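PDB 1R6V: fervidolysin from Fervidobacterium pennivorans, which degrades keratin into peptides as a subtilisin-like serine protease, allowing the bacterium to grow on native feathers. Local coordinates for residues 54-59 with 64-69. The protein carries 1 engineered substitution. Sequence-based numbering, arbitrary orientation.
Sequences KVVLEL and VVSIKL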
ATOM      1  N   LYS A  54     -13.192 -11.746 -17.186  1.00 21.36           N
ATOM      2  CA  LYS A  54     -14.455 -11.771 -16.485  1.00 21.97           C
ATOM      3  C   LYS A  54     -14.344 -10.975 -15.201  1.00 19.89           C
ATOM      4  O   LYS A  54     -13.420 -11.180 -14.416  1.00 17.05           O
ATOM      5  CB  LYS A  54     -14.868 -13.201 -16.135  1.00 24.23           C
ATOM      6  CG  LYS A  54     -16.176 -13.240 -15.369  1.00 27.43           C
ATOM      7  CD  LYS A  54     -16.561 -14.638 -14.978  1.00 29.60           C
ATOM      8  CE  LYS A  54     -15.542 -15.269 -14.052  1.00 29.65           C
ATOM      9  NZ  LYS A  54     -16.086 -16.542 -13.474  1.00 32.02           N
ATOM     10  N   VAL A  55     -15.282 -10.061 -15.009  1.00 18.17           N
ATOM     11  CA  VAL A  55     -15.325  -9.248 -13.798  1.00 19.91           C
ATOM     12  C   VAL A  55     -15.759 -10.167 -12.660  1.00 19.76           C
ATOM     13  O   VAL A  55     -16.786 -10.832 -12.769  1.00 19.96           O
ATOM     14  CB  VAL A  55     -16.358  -8.110 -13.936  1.00 19.59           C
ATOM     15  CG1 VAL A  55     -16.539  -7.397 -12.602  1.00 18.62           C
ATOM     16  CG2 VAL A  55     -15.902  -7.126 -15.003  1.00 22.83           C
ATOM     17  N   VAL A  56     -14.976 -10.218 -11.580  1.00 18.41           N
ATOM     18  CA  VAL A  56     -15.319 -11.065 -10.446  1.00 17.64           C
ATOM     19  C   VAL A  56     -15.639 -10.275  -9.183  1.00 19.31           C
ATOM     20  O   VAL A  56     -16.210 -10.822  -8.242  1.00 20.22           O
ATOM     21  CB  VAL A  56     -14.186 -12.063 -10.121  1.00 18.69           C
ATOM     22  CG1 VAL A  56     -14.072 -13.101 -11.236  1.00 17.27           C
ATOM     23  CG2 VAL A  56     -12.875 -11.318  -9.965  1.00 18.64           C
ATOM     24  N   LEU A  57     -15.274  -8.997  -9.160  1.00 16.54           N
ATOM     25  CA  LEU A  57     -15.546  -8.158  -8.000  1.00 16.51           C
ATOM     26  C   LEU A  57     -15.676  -6.722  -8.444  1.00 14.90           C
ATOM     27  O   LEU A  57     -14.877  -6.237  -9.251  1.00 15.24           O
ATOM     28  CB  LEU A  57     -14.407  -8.253  -6.974  1.00 19.14           C
ATOM     29  CG  LEU A  57     -14.549  -7.460  -5.672  1.00 22.09           C
ATOM     30  CD1 LEU A  57     -15.716  -7.976  -4.840  1.00 20.47           C
ATOM     31  CD2 LEU A  57     -13.255  -7.602  -4.891  1.00 23.36           C
ATOM     32  N   GLU A  58     -16.704  -6.055  -7.935  1.00 14.04           N
ATOM     33  CA  GLU A  58     -16.924  -4.649  -8.214  1.00 15.85           C
ATOM     34  C   GLU A  58     -16.937  -3.960  -6.858  1.00 15.77           C
ATOM     35  O   GLU A  58     -17.668  -4.371  -5.955  1.00 16.29           O
ATOM     36  CB  GLU A  58     -18.265  -4.423  -8.898  1.00 18.22           C
ATOM     37  CG  GLU A  58     -18.344  -5.028 -10.279  1.00 19.29           C
ATOM     38  CD  GLU A  58     -18.620  -4.000 -11.368  1.00 21.26           C
ATOM     39  OE1 GLU A  58     -19.263  -4.379 -12.368  1.00 19.85           O
ATOM     40  OE2 GLU A  58     -18.204  -2.825 -11.240  1.00 20.39           O
ATOM     41  N   LEU A  59     -16.120  -2.918  -6.719  1.00 15.29           N
ATOM     42  CA  LEU A  59     -16.029  -2.164  -5.470  1.00 15.64           C
ATOM     43  C   LEU A  59     -16.205  -0.700  -5.806  1.00 15.79           C
ATOM     44  O   LEU A  59     -15.251   0.061  -5.827  1.00 14.49           O
ATOM     45  CB  LEU A  59     -14.655  -2.379  -4.833  1.00 18.78           C
ATOM     46  CG  LEU A  59     -14.450  -3.788  -4.291  1.00 21.99           C
ATOM     47  CD1 LEU A  59     -13.013  -3.928  -3.815  1.00 24.45           C
ATOM     48  CD2 LEU A  59     -15.440  -4.044  -3.142  1.00 23.74           C
ATOM     49  N   VAL A  64     -13.032   0.363  -8.081  1.00 14.12           N
ATOM     50  CA  VAL A  64     -12.164  -0.741  -8.460  1.00 14.57           C
ATOM     51  C   VAL A  64     -12.983  -1.890  -8.987  1.00 14.08           C
ATOM     52  O   VAL A  64     -14.079  -2.156  -8.504  1.00 13.26           O
ATOM     53  CB  VAL A  64     -11.338  -1.270  -7.254  1.00 15.25           C
ATOM     54  CG1 VAL A  64     -10.703  -2.621  -7.599  1.00 15.81           C
ATOM     55  CG2 VAL A  64     -10.247  -0.274  -6.898  1.00 15.16           C
ATOM     56  N   VAL A  65     -12.461  -2.535 -10.021  1.00 13.54           N
ATOM     57  CA  VAL A  65     -13.086  -3.718 -10.594  1.00 16.26           C
ATOM     58  C   VAL A  65     -11.941  -4.721 -10.693  1.00 16.29           C
ATOM     59  O   VAL A  65     -10.859  -4.364 -11.162  1.00 17.55           O
ATOM     60  CB  VAL A  65     -13.599  -3.495 -12.036  1.00 16.65           C
ATOM     61  CG1 VAL A  65     -14.066  -4.828 -12.619  1.00 19.50           C
ATOM     62  CG2 VAL A  65     -14.741  -2.490 -12.058  1.00 18.54           C
ATOM     63  N   SER A  66     -12.156  -5.955 -10.247  1.00 14.99           N
ATOM     64  CA  SER A  66     -11.121  -6.979 -10.354  1.00 16.90           C
ATOM     65  C   SER A  66     -11.542  -7.838 -11.547  1.00 16.30           C
ATOM     66  O   SER A  66     -12.710  -8.205 -11.668  1.00 18.00           O
ATOM     67  CB  SER A  66     -11.051  -7.823  -9.075  1.00 18.69           C
ATOM     68  OG  SER A  66     -12.254  -8.537  -8.884  1.00 31.84           O
ATOM     69  N   ILE A  67     -10.589  -8.138 -12.426  1.00 14.74           N
ATOM     70  CA  ILE A  67     -10.856  -8.911 -13.641  1.00 14.75           C
ATOM     71  C   ILE A  67     -10.037 -10.186 -13.719  1.00 16.48           C
ATOM     72  O   ILE A  67      -8.812 -10.148 -13.665  1.00 15.94           O
ATOM     73  CB  ILE A  67     -10.527  -8.073 -14.897  1.00 15.09           C
ATOM     74  CG1 ILE A  67     -11.317  -6.764 -14.867  1.00 14.88           C
ATOM     75  CG2 ILE A  67     -10.805  -8.893 -16.176  1.00 15.57           C
ATOM     76  CD1 ILE A  67     -10.965  -5.805 -15.998  1.00 16.22           C
ATOM     77  N   LYS A  68     -10.714 -11.322 -13.848  1.00 17.60           N
ATOM     78  CA  LYS A  68     -10.026 -12.601 -13.979  1.00 19.46           C
ATOM     79  C   LYS A  68      -9.633 -12.698 -15.462  1.00 20.46           C
ATOM     80  O   LYS A  68     -10.441 -12.399 -16.340  1.00 19.73           O
ATOM     81  CB  LYS A  68     -10.974 -13.734 -13.601  1.00 24.01           C
ATOM     82  CG  LYS A  68     -10.270 -14.965 -13.121  1.00 28.78           C
ATOM     83  CD  LYS A  68     -11.247 -16.089 -12.882  1.00 32.08           C
ATOM     84  CE  LYS A  68     -10.569 -17.183 -12.093  1.00 35.16           C
ATOM     85  NZ  LYS A  68      -9.206 -17.454 -12.627  1.00 38.04           N
ATOM     86  N   LEU A  69      -8.401 -13.127 -15.730  1.00 20.71           N
ATOM     87  CA  LEU A  69      -7.876 -13.194 -17.099  1.00 23.88           C
ATOM     88  C   LEU A  69      -8.191 -14.392 -18.004  1.00 26.82           C
ATOM     89  O   LEU A  69      -7.969 -14.332 -19.215  1.00 27.61           O
ATOM     90  CB  LEU A  69      -6.358 -13.010 -17.057  1.00 22.61           C
ATOM     91  CG  LEU A  69      -5.903 -11.701 -16.402  1.00 21.29           C
ATOM     92  CD1 LEU A  69      -4.383 -11.626 -16.398  1.00 17.80           C
ATOM     93  CD2 LEU A  69      -6.492 -10.524 -17.159  1.00 22.77           C
TER
HETATM   94  O   HOH W   1     -17.072  -0.953  -9.499  1.00 22.41           O
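Val55 and Val65 meet on the face of this antiparallel hairpin that also carries Glu58 and Ile67, their side chains crossing at about a right angle. Val65 CB lies 4.1 Å from Leu57 O; its CG1 branch, set anti to the backbone N (chi1 173°), also touches that oxygen and reaches Val55 CG1 at 3.6 Å. Val65 CG2 turns instead to Glu58, whose OE2 lies 3.6 Å away. Branched valines and Ile67 suit this face, because helix 41-51 packs on it through Val48 and Ile47. Glu58 runs alongside Val65; its OE1 forms a salt bridge with Arg41, and a water donates to OE2 and, weakly, to Val64 O.

Six backbone hydrogen bonds join the strands. At one end Lys54 and Lys68 exchange a pair, with Lys68 N 2.8 Å from Lys54 O, and long, charged side chains suit this solvent-exposed end of the hairpin. At the other, Leu59 N lies 2.8 Å from Val64 O, whereas the returning bond from Val64 N to Leu59 O is longer, 3.2 Å, and enters from above the carbonyl plane.

Leu57, Leu59 and the small Ser66 face helix 246-258. Val56 N donates to Ser66 O, and Ser66 N to Leu57 O (2.9 Å). Val56 and Leu57 together thus face the single residue Ser66, a beta bulge that shifts the register by one between Val55 and Leu57, within a beta hairpin at the edge of the propeptide's four-stranded antiparallel sheet.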